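PDB 6DQX: ribonucleoside-diphosphate reductase, alpha chain from Actinobacillus ureae ATCC 25976, which probably catalyses the reduction of ribonucleoside diphosphates to deoxyribonucleoside diphosphates, as the catalytic subunit of a class Id ribonucleotide reductase. Local coordinates for residues S283-V289 with R335-A340; R27-W32 with Y77-G83; K451-E456 with W470-L474. All coordinates share one frame; numbering follows the deposited sequence.

Contact 1 (S283-V289 with R335-A340)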
loop_
_atom_site.group_PDB
_atom_site.type_symbol
_atom_site.label_atom_id
_atom_site.label_comp_id
_atom_site.label_asym_id
_atom_site.label_seq_id
_atom_site.Cartn_x
_atom_site.Cartn_y
_atom_site.Cartn_z
ATOM N N SER A 283 -6.836 -5.191 18.185
ATOM C CA SER A 283 -6.801 -6.649 17.994
ATOM C C SER A 283 -7.065 -6.962 16.531
ATOM O O SER A 283 -7.312 -6.073 15.742
ATOM C CB SER A 283 -7.907 -7.307 18.818
ATOM O OG SER A 283 -9.146 -6.870 18.332
ATOM N N ASN A 284 -7.072 -8.248 16.195
ATOM C CA ASN A 284 -7.467 -8.714 14.853
ATOM C C ASN A 284 -8.828 -8.171 14.371
ATOM O O ASN A 284 -8.988 -7.905 13.171
ATOM C CB ASN A 284 -7.497 -10.266 14.816
ATOM C CG ASN A 284 -6.115 -10.896 14.867
ATOM O OD1 ASN A 284 -5.849 -11.783 15.696
ATOM N ND2 ASN A 284 -5.223 -10.452 13.988
ATOM N N ASP A 285 -9.772 -7.952 15.291
ATOM C CA ASP A 285 -11.118 -7.496 14.957
ATOM C C ASP A 285 -11.464 -6.027 15.291
ATOM O O ASP A 285 -12.493 -5.547 14.840
ATOM C CB ASP A 285 -12.182 -8.427 15.588
ATOM C CG ASP A 285 -12.067 -8.530 17.113
ATOM O OD1 ASP A 285 -11.279 -9.383 17.589
ATOM O OD2 ASP A 285 -12.766 -7.792 17.851
ATOM N N GLU A 286 -10.603 -5.331 16.050
ATOM C CA GLU A 286 -10.869 -3.969 16.498
ATOM C C GLU A 286 -9.651 -3.050 16.346
ATOM O O GLU A 286 -8.570 -3.403 16.752
ATOM C CB GLU A 286 -11.303 -3.991 17.958
ATOM C CG GLU A 286 -12.742 -4.454 18.150
ATOM C CD GLU A 286 -13.214 -4.343 19.598
ATOM O OE1 GLU A 286 -12.441 -4.625 20.533
ATOM O OE2 GLU A 286 -14.385 -3.996 19.814
ATOM N N SER A 287 -9.872 -1.871 15.790
ATOM C CA SER A 287 -8.844 -0.809 15.720
ATOM C C SER A 287 -9.345 0.314 16.649
ATOM O O SER A 287 -10.483 0.774 16.518
ATOM C CB SER A 287 -8.699 -0.297 14.306
ATOM O OG SER A 287 -8.171 -1.342 13.508
ATOM N N PHE A 288 -8.522 0.732 17.603
ATOM C CA PHE A 288 -8.986 1.777 18.529
ATOM C C PHE A 288 -9.173 3.105 17.837
ATOM O O PHE A 288 -8.414 3.461 16.926
ATOM C CB PHE A 288 -8.129 1.869 19.798
ATOM C CG PHE A 288 -6.706 2.354 19.599
ATOM C CD1 PHE A 288 -6.424 3.675 19.305
ATOM C CD2 PHE A 288 -5.643 1.484 19.801
ATOM C CE1 PHE A 288 -5.089 4.112 19.184
ATOM C CE2 PHE A 288 -4.323 1.916 19.678
ATOM C CZ PHE A 288 -4.058 3.215 19.367
ATOM N N VAL A 289 -10.232 3.810 18.243
ATOM C CA VAL A 289 -10.451 5.195 17.912
ATOM C C VAL A 289 -10.896 5.930 19.171
ATOM O O VAL A 289 -11.426 5.331 20.105
ATOM C CB VAL A 289 -11.481 5.386 16.783
ATOM C CG1 VAL A 289 -10.971 4.783 15.485
ATOM C CG2 VAL A 289 -12.821 4.742 17.126
ATOM N N ARG A 335 -13.257 -2.301 11.465
ATOM C CA ARG A 335 -12.631 -2.647 12.752
ATOM C C ARG A 335 -12.777 -1.495 13.734
ATOM O O ARG A 335 -12.931 -1.742 14.931
ATOM C CB ARG A 335 -11.153 -3.023 12.602
ATOM C CG ARG A 335 -10.938 -4.281 11.771
ATOM C CD ARG A 335 -9.634 -4.965 12.064
ATOM N NE ARG A 335 -8.507 -4.164 11.597
ATOM C CZ ARG A 335 -7.243 -4.573 11.550
ATOM N NH1 ARG A 335 -6.893 -5.766 11.995
ATOM N NH2 ARG A 335 -6.303 -3.752 11.096
ATOM N N ALA A 336 -12.698 -0.265 13.225
ATOM C CA ALA A 336 -12.870 0.944 14.043
ATOM C C ALA A 336 -14.343 1.148 14.399
ATOM O O ALA A 336 -14.680 1.548 15.519
ATOM C CB ALA A 336 -12.337 2.150 13.335
ATOM N N HIS A 337 -15.219 0.898 13.436
ATOM C CA HIS A 337 -16.669 0.961 13.709
ATOM C C HIS A 337 -17.041 0.028 14.849
ATOM O O HIS A 337 -17.776 0.448 15.784
ATOM C CB HIS A 337 -17.458 0.613 12.448
ATOM C CG HIS A 337 -18.930 0.503 12.674
ATOM N ND1 HIS A 337 -19.745 1.599 12.705
ATOM C CD2 HIS A 337 -19.717 -0.560 12.930
ATOM C CE1 HIS A 337 -20.985 1.215 12.954
ATOM N NE2 HIS A 337 -20.995 -0.090 13.082
ATOM N N ARG A 338 -16.519 -1.204 14.801
ATOM C CA ARG A 338 -16.737 -2.207 15.828
ATOM C C ARG A 338 -16.213 -1.704 17.187
ATOM O O ARG A 338 -16.927 -1.736 18.201
ATOM C CB ARG A 338 -16.060 -3.527 15.463
ATOM C CG ARG A 338 -16.227 -4.603 16.517
ATOM C CD ARG A 338 -15.733 -5.938 16.024
ATOM N NE ARG A 338 -15.641 -6.906 17.105
ATOM C CZ ARG A 338 -16.666 -7.582 17.639
ATOM N NH1 ARG A 338 -17.912 -7.410 17.236
ATOM N NH2 ARG A 338 -16.421 -8.440 18.610
ATOM N N PHE A 339 -14.981 -1.223 17.197
ATOM C CA PHE A 339 -14.410 -0.704 18.435
ATOM C C PHE A 339 -15.232 0.393 19.053
ATOM O O PHE A 339 -15.554 0.327 20.245
ATOM C CB PHE A 339 -12.963 -0.185 18.241
ATOM C CG PHE A 339 -12.352 0.321 19.519
ATOM C CD1 PHE A 339 -12.579 1.618 19.936
ATOM C CD2 PHE A 339 -11.576 -0.517 20.304
ATOM C CE1 PHE A 339 -12.012 2.110 21.107
ATOM C CE2 PHE A 339 -11.022 -0.058 21.494
ATOM C CZ PHE A 339 -11.244 1.250 21.895
ATOM N N ALA A 340 -15.549 1.415 18.271
ATOM C CA ALA A 340 -16.333 2.534 18.765
ATOM C C ALA A 340 -17.687 2.074 19.317
ATOM O O ALA A 340 -18.057 2.468 20.415
ATOM C CB ALA A 340 -16.562 3.576 17.706
HETATM O O HOH W 1 -5.012 -8.422 12.256
#

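Contact 2 (R27-W32 with Y77-G83)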
loop_
_atom_site.group_PDB
_atom_site.type_symbol
_atom_site.label_atom_id
_atom_site.label_comp_id
_atom_site.label_asym_id
_atom_site.label_seq_id
_atom_site.Cartn_x
_atom_site.Cartn_y
_atom_site.Cartn_z
ATOM N N ARG A 27 -14.632 39.614 32.291
ATOM C CA ARG A 27 -14.142 39.102 31.007
ATOM C C ARG A 27 -15.323 38.970 30.044
ATOM O O ARG A 27 -16.325 38.327 30.389
ATOM C CB ARG A 27 -13.460 37.735 31.216
ATOM C CG ARG A 27 -12.913 37.098 29.960
ATOM C CD ARG A 27 -12.131 35.824 30.245
ATOM N NE ARG A 27 -12.990 34.688 30.577
ATOM C CZ ARG A 27 -13.256 34.214 31.799
ATOM N NH1 ARG A 27 -14.042 33.153 31.928
ATOM N NH2 ARG A 27 -12.769 34.792 32.896
ATOM N N PRO A 28 -15.244 39.593 28.853
ATOM C CA PRO A 28 -16.360 39.440 27.918
ATOM C C PRO A 28 -16.483 38.017 27.392
ATOM O O PRO A 28 -15.467 37.306 27.297
ATOM C CB PRO A 28 -15.996 40.350 26.742
ATOM C CG PRO A 28 -14.746 41.055 27.116
ATOM C CD PRO A 28 -14.115 40.339 28.257
ATOM N N ASP A 29 -17.711 37.641 27.033
ATOM C CA ASP A 29 -17.959 36.413 26.281
ATOM C C ASP A 29 -17.105 36.417 25.015
ATOM O O ASP A 29 -17.005 37.441 24.310
ATOM C CB ASP A 29 -19.441 36.258 25.871
ATOM C CG ASP A 29 -20.335 35.768 26.987
ATOM O OD1 ASP A 29 -19.870 35.489 28.104
ATOM O OD2 ASP A 29 -21.539 35.610 26.721
ATOM N N PHE A 30 -16.499 35.263 24.729
ATOM C CA PHE A 30 -15.671 35.041 23.543
ATOM C C PHE A 30 -14.460 35.949 23.448
ATOM O O PHE A 30 -13.964 36.213 22.361
ATOM C CB PHE A 30 -16.506 35.052 22.263
ATOM C CG PHE A 30 -17.539 33.973 22.235
ATOM C CD1 PHE A 30 -17.166 32.641 21.992
ATOM C CD2 PHE A 30 -18.867 34.260 22.496
ATOM C CE1 PHE A 30 -18.115 31.630 21.999
ATOM C CE2 PHE A 30 -19.822 33.255 22.506
ATOM C CZ PHE A 30 -19.446 31.943 22.265
ATOM N N GLU A 31 -13.911 36.347 24.593
ATOM C CA GLU A 31 -12.673 37.130 24.567
ATOM C C GLU A 31 -11.568 36.397 23.829
ATOM O O GLU A 31 -10.778 37.014 23.106
ATOM C CB GLU A 31 -12.216 37.500 25.973
ATOM C CG GLU A 31 -10.984 38.404 25.985
ATOM C CD GLU A 31 -10.507 38.710 27.375
ATOM O OE1 GLU A 31 -10.842 39.792 27.884
ATOM O OE2 GLU A 31 -9.795 37.867 27.956
ATOM N N TRP A 32 -11.511 35.077 24.029
ATOM C CA TRP A 32 -10.566 34.191 23.348
ATOM C C TRP A 32 -10.620 34.219 21.831
ATOM O O TRP A 32 -9.606 34.013 21.174
ATOM C CB TRP A 32 -10.752 32.738 23.827
ATOM C CG TRP A 32 -12.068 32.077 23.492
ATOM C CD1 TRP A 32 -13.175 32.026 24.275
ATOM C CD2 TRP A 32 -12.379 31.311 22.324
ATOM N NE1 TRP A 32 -14.147 31.306 23.681
ATOM C CE2 TRP A 32 -13.692 30.843 22.477
ATOM C CE3 TRP A 32 -11.665 30.952 21.179
ATOM C CZ2 TRP A 32 -14.327 30.057 21.519
ATOM C CZ3 TRP A 32 -12.290 30.191 20.212
ATOM C CH2 TRP A 32 -13.622 29.738 20.392
ATOM N N TYR A 77 -22.911 26.319 24.860
ATOM C CA TYR A 77 -22.552 27.619 24.294
ATOM C C TYR A 77 -21.979 28.565 25.358
ATOM O O TYR A 77 -20.943 29.212 25.130
ATOM C CB TYR A 77 -23.769 28.249 23.592
ATOM C CG TYR A 77 -23.445 29.481 22.769
ATOM C CD1 TYR A 77 -22.960 29.365 21.463
ATOM C CD2 TYR A 77 -23.628 30.758 23.284
ATOM C CE1 TYR A 77 -22.672 30.491 20.706
ATOM C CE2 TYR A 77 -23.338 31.893 22.529
ATOM C CZ TYR A 77 -22.864 31.745 21.236
ATOM O OH TYR A 77 -22.578 32.852 20.472
ATOM N N HIS A 78 -22.601 28.582 26.537
ATOM C CA HIS A 78 -22.123 29.403 27.653
ATOM C C HIS A 78 -20.702 29.057 28.044
ATOM O O HIS A 78 -19.838 29.937 28.169
ATOM C CB HIS A 78 -23.049 29.315 28.888
ATOM C CG HIS A 78 -22.516 30.054 30.081
ATOM N ND1 HIS A 78 -22.402 31.428 30.114
ATOM C CD2 HIS A 78 -22.034 29.610 31.268
ATOM C CE1 HIS A 78 -21.871 31.797 31.270
ATOM N NE2 HIS A 78 -21.637 30.711 31.986
ATOM N N TYR A 79 -20.437 27.768 28.223
ATOM C CA TYR A 79 -19.094 27.361 28.567
ATOM C C TYR A 79 -18.068 27.669 27.480
ATOM O O TYR A 79 -16.933 28.114 27.800
ATOM C CB TYR A 79 -19.076 25.895 28.997
ATOM C CG TYR A 79 -19.862 25.610 30.267
ATOM C CD1 TYR A 79 -19.847 26.497 31.362
ATOM C CD2 TYR A 79 -20.597 24.434 30.395
ATOM C CE1 TYR A 79 -20.551 26.215 32.530
ATOM C CE2 TYR A 79 -21.304 24.148 31.551
ATOM C CZ TYR A 79 -21.283 25.029 32.611
ATOM O OH TYR A 79 -21.980 24.717 33.758
ATOM N N MET A 80 -18.455 27.505 26.210
ATOM C CA MET A 80 -17.614 27.988 25.113
ATOM C C MET A 80 -17.329 29.474 25.247
ATOM O O MET A 80 -16.166 29.927 25.097
ATOM C CB MET A 80 -18.240 27.682 23.735
ATOM C CG MET A 80 -18.265 26.208 23.359
ATOM S SD MET A 80 -16.640 25.539 22.956
ATOM C CE MET A 80 -16.393 26.268 21.338
ATOM N N ALA A 81 -18.397 30.240 25.475
ATOM C CA ALA A 81 -18.309 31.707 25.651
ATOM C C ALA A 81 -17.347 32.142 26.759
ATOM O O ALA A 81 -16.608 33.109 26.595
ATOM C CB ALA A 81 -19.704 32.303 25.875
ATOM N N ARG A 82 -17.313 31.395 27.869
ATOM C CA ARG A 82 -16.418 31.715 28.977
ATOM C C ARG A 82 -14.973 31.262 28.783
ATOM O O ARG A 82 -14.125 31.593 29.614
ATOM C CB ARG A 82 -16.968 31.151 30.289
ATOM C CG ARG A 82 -18.369 31.627 30.680
ATOM C CD ARG A 82 -18.597 33.125 30.465
ATOM N NE ARG A 82 -17.746 33.913 31.329
ATOM C CZ ARG A 82 -17.333 35.158 31.103
ATOM N NH1 ARG A 82 -17.672 35.822 29.992
ATOM N NH2 ARG A 82 -16.542 35.736 31.996
ATOM N N GLY A 83 -14.686 30.512 27.707
ATOM C CA GLY A 83 -13.322 30.079 27.416
ATOM C C GLY A 83 -12.925 28.802 28.169
ATOM O O GLY A 83 -11.740 28.542 28.344
HETATM O O HOH W 2 -14.708 34.624 28.043
HETATM O O HOH W 3 -22.805 33.465 28.055
#

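Contact 3 (K451-E456 with W470-L474)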
loop_
_atom_site.group_PDB
_atom_site.type_symbol
_atom_site.label_atom_id
_atom_site.label_comp_id
_atom_site.label_asym_id
_atom_site.label_seq_id
_atom_site.Cartn_x
_atom_site.Cartn_y
_atom_site.Cartn_z
ATOM N N LYS A 451 3.541 37.605 23.794
ATOM C CA LYS A 451 4.123 38.058 25.068
ATOM C C LYS A 451 3.332 37.442 26.226
ATOM O O LYS A 451 2.111 37.514 26.252
ATOM C CB LYS A 451 4.025 39.574 25.224
ATOM C CG LYS A 451 4.957 40.398 24.354
ATOM C CD LYS A 451 4.760 41.881 24.637
ATOM C CE LYS A 451 5.785 42.726 23.903
ATOM N NZ LYS A 451 5.557 44.171 24.154
ATOM N N ASN A 452 4.028 36.870 27.185
ATOM C CA ASN A 452 3.353 36.289 28.333
ATOM C C ASN A 452 2.535 37.390 29.033
ATOM O O ASN A 452 3.092 38.403 29.432
ATOM C CB ASN A 452 4.377 35.648 29.261
ATOM C CG ASN A 452 3.719 34.927 30.427
ATOM O OD1 ASN A 452 3.015 35.549 31.217
ATOM N ND2 ASN A 452 3.958 33.631 30.545
ATOM N N PRO A 453 1.206 37.199 29.164
ATOM C CA PRO A 453 0.376 38.263 29.702
ATOM C C PRO A 453 0.527 38.469 31.222
ATOM O O PRO A 453 0.284 39.573 31.705
ATOM C CB PRO A 453 -1.043 37.824 29.318
ATOM C CG PRO A 453 -0.974 36.351 29.330
ATOM C CD PRO A 453 0.400 36.020 28.808
ATOM N N PHE A 454 0.959 37.439 31.958
ATOM C CA PHE A 454 1.242 37.583 33.400
ATOM C C PHE A 454 2.584 38.268 33.622
ATOM O O PHE A 454 2.728 39.080 34.549
ATOM C CB PHE A 454 1.196 36.225 34.109
ATOM C CG PHE A 454 -0.028 35.443 33.782
ATOM C CD1 PHE A 454 -1.260 35.829 34.285
ATOM C CD2 PHE A 454 0.035 34.358 32.898
ATOM C CE1 PHE A 454 -2.417 35.128 33.946
ATOM C CE2 PHE A 454 -1.117 33.650 32.573
ATOM C CZ PHE A 454 -2.340 34.040 33.097
ATOM N N LEU A 455 3.574 37.962 32.781
ATOM C CA LEU A 455 4.845 38.696 32.835
ATOM C C LEU A 455 4.613 40.168 32.502
ATOM O O LEU A 455 5.104 41.049 33.201
ATOM C CB LEU A 455 5.876 38.113 31.875
ATOM C CG LEU A 455 7.250 38.807 31.877
ATOM C CD1 LEU A 455 7.896 38.803 33.251
ATOM C CD2 LEU A 455 8.175 38.154 30.866
ATOM N N GLU A 456 3.869 40.415 31.429
ATOM C CA GLU A 456 3.507 41.772 31.008
ATOM C C GLU A 456 2.917 42.580 32.163
ATOM O O GLU A 456 3.404 43.668 32.474
ATOM C CB GLU A 456 2.514 41.720 29.855
ATOM C CG GLU A 456 2.171 43.079 29.267
ATOM C CD GLU A 456 1.532 42.970 27.906
ATOM O OE1 GLU A 456 0.534 42.241 27.778
ATOM O OE2 GLU A 456 2.024 43.623 26.967
ATOM N N TRP A 470 11.774 44.244 26.905
ATOM C CA TRP A 470 11.259 43.163 26.055
ATOM C C TRP A 470 12.289 42.696 25.037
ATOM O O TRP A 470 12.446 41.486 24.831
ATOM C CB TRP A 470 9.960 43.558 25.346
ATOM C CG TRP A 470 8.758 43.529 26.246
ATOM C CD1 TRP A 470 8.085 44.602 26.751
ATOM C CD2 TRP A 470 8.088 42.359 26.755
ATOM N NE1 TRP A 470 7.033 44.177 27.534
ATOM C CE2 TRP A 470 7.015 42.807 27.555
ATOM C CE3 TRP A 470 8.294 40.976 26.609
ATOM C CZ2 TRP A 470 6.139 41.923 28.204
ATOM C CZ3 TRP A 470 7.422 40.090 27.265
ATOM C CH2 TRP A 470 6.364 40.570 28.054
ATOM N N GLU A 471 13.017 43.630 24.416
ATOM C CA GLU A 471 14.062 43.224 23.467
ATOM C C GLU A 471 15.135 42.375 24.153
ATOM O O GLU A 471 15.633 41.419 23.555
ATOM C CB GLU A 471 14.699 44.431 22.750
ATOM C CG GLU A 471 15.698 44.020 21.675
ATOM C CD GLU A 471 16.317 45.198 20.947
ATOM O OE1 GLU A 471 17.102 45.932 21.579
ATOM O OE2 GLU A 471 16.015 45.370 19.750
ATOM N N SER A 472 15.481 42.716 25.393
ATOM C CA SER A 472 16.444 41.935 26.167
ATOM C C SER A 472 15.950 40.493 26.380
ATOM O O SER A 472 16.729 39.543 26.296
ATOM C CB SER A 472 16.695 42.586 27.521
ATOM O OG SER A 472 17.735 41.920 28.194
ATOM N N ILE A 473 14.652 40.363 26.647
ATOM C CA ILE A 473 13.993 39.051 26.801
ATOM C C ILE A 473 14.020 38.272 25.475
ATOM O O ILE A 473 14.414 37.110 25.451
ATOM C CB ILE A 473 12.552 39.216 27.355
ATOM C CG1 ILE A 473 12.614 39.812 28.771
ATOM C CG2 ILE A 473 11.811 37.873 27.394
ATOM C CD1 ILE A 473 11.291 40.346 29.279
ATOM N N LEU A 474 13.641 38.909 24.373
ATOM C CA LEU A 474 13.739 38.282 23.048
ATOM C C LEU A 474 15.167 37.808 22.706
ATOM O O LEU A 474 15.348 36.686 22.216
ATOM C CB LEU A 474 13.244 39.245 21.974
ATOM C CG LEU A 474 13.163 38.737 20.533
ATOM C CD1 LEU A 474 12.268 37.514 20.394
ATOM C CD2 LEU A 474 12.653 39.873 19.664
#

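Contact 1 (S283-V289 with R335-A340)
Glu286 and Arg335 approach to 4.3 Å between their CA atoms, because the loop leading into strand 288-296 lies directly against helix 334-343 and backbone meets backbone. Ser287 N donates to Arg335 O at 3.2 Å from well above the carbonyl plane, while Phe339 N, one helical turn on, reaches the same oxygen from the other face. A CA-H contact from Glu286 adds to that oxygen's partners, and Ser287 O receives a similar one from Ala336 CA at 3.4 Å.

The Arg335 side chain bends at its third torsion (-69°), which turns the guanidinium toward Asn284. There NH1 of Arg335 gives Asn284 O a 3.2 Å bond that is nearly straight (174°) and lies in the guanidinium plane. Arg335 NH2 makes a salt bridge to Glu123, whose other carboxylate oxygen bonds Ser287 OG; one acid of helix 114-130 thus ties both segments together. The contact belongs to the ribonucleotide reductase barrel: helix 334-343 lies in the connection between strand 288-296 and its parallel neighbour 347-351, a beta-alpha-beta crossover, and here packs back on the start of the first strand.

Deeper in, Phe339 offers a ring face to Phe288, whose CA stands 3.7 Å above the ring centroid in a CH-pi contact. Val289 straddles the helix surface, with CG1 on Ala336 CB at 3.7 Å and CG2 on Ala340 CB at 4.0 Å. Toward solvent, the extended Arg338 reaches out and binds Asp285 through a single nitrogen, NE to OD2 at 3.1 Å; the oxygen lies near the guanidinium plane and is met on its anti side. Glu286 runs across the stem of Arg338 at about a right angle, but its carboxylate makes its salt bridge with Arg342.

Contact 2 (R27-W32 with Y77-G83)
Arg27 and Arg82 lay their guanidinium groups face to face, planes 28° apart and centres 4.2 Å from each other. Arg82, folded at its second and third torsions (chi3 -65°), turns its end toward Arg27 O and grips that one oxygen with both terminal nitrogens, NH1 at 2.9 Å and NH2 at 3.1 Å. NH1 also makes a salt bridge to the anti lone pair of Asp29 OD1. Arg27 replies through NH1, which meets Arg82 O on a lone pair in the carbonyl plane at 2.8 Å, while its NH2 pairs with Glu302. The carbonyls of Arg27 and Arg82 and the carboxylates of Asp29 and Glu302 thus take up donors of the stacked pair.

The aromatic side chains flank the helix end differently. Phe30 lies flat over Ala81, whose CA is 3.6 Å from the ring centroid, and turns its edge to the face of Tyr77 in an offset edge-to-face pair with planes at 61°. Trp32 comes edge-on, its NE1 donating to Met80 O at 2.8 Å.

Phe30 N, within the type II turn Pro28-Glu31, binds Ala81 O at 2.9 Å, so three successive carbonyls, those of Met80, Ala81 and Arg82, find donors in the 27-32 loop. Gly83 N shares Met80 O from its opposite face: helix 72-82 closes in a Schellman motif, with an N-terminal loop bound over its C-terminal end.

Contact 3 (K451-E456 with W470-L474)
Asn452 OD1, at the N-cap of helix 453-461, receives two backbone donors: Leu455 N at 2.9 Å in a fairly straight bond (165°), and Phe454 N at the same length but weakly, being bent. This fixes the first turn of the helix, from which Leu455 and Glu456 reach Trp470. The other end of the Asn452 amide, ND2, is held by Gln358.

Just before the cap, Lys451 covers one face of the Trp470 indole along its length. Every torsion beyond CG is extended, and the straight chain runs obliquely over the ring system: CB and CG lie by the outer rim of the benzene ring, CD sits 3.7 Å above the centroid of that ring, and NZ ends 3.7 Å above the centroid of the pyrrole ring. The result is a CH-pi contact continued by a cation-pi interaction, in which the methylenes find an apolar surface and the ammonium the electron-rich face of the indole. NE1 of the tryptophan, which bonds to Asp465, probably helps set the rotation of the plane.

At the rim of the same ring, Glu456 CA approaches Trp470 CZ2 in plane at 3.8 Å. Leu455 CD2 slides past Trp470 CH2 at 4.1 Å and meets Ile473 CD1 tip to tip, also at 4.1 Å, extending the apolar joint one turn along the second helix.

Helices 453-461 and 467-475 are successive in the chain and are bridged here mainly by the single tryptophan. Tyr438 adds an edge-to-face ring pair to it, Asn437 bonds the backbone of Asn452, and Gln358 and Ala359 of helix 353-359 touch Phe454.

How the contacts relate
The three contacts are separate in space; even contacts 2 and 3, the nearest pair, leave about 9 Å between nearest atoms, and contacts 1 and 3 lie on opposite sides of the chain's centre. None shares a helix or strand with another. Contact 1 sets a helix on the barrel sheet, and most of its residues are buried; contact 2, partly buried, binds an N-terminal loop to a helix end; contact 3 joins two short helices at the periphery, yet is mostly buried. Chemistry follows place: contact 1 combines a backbone bond, arginine bonds and an aromatic-aliphatic patch, in contact 2 the last carbonyls of a helix take donors from a loop, and in contact 3 helices meet through aromatic and apolar side chains.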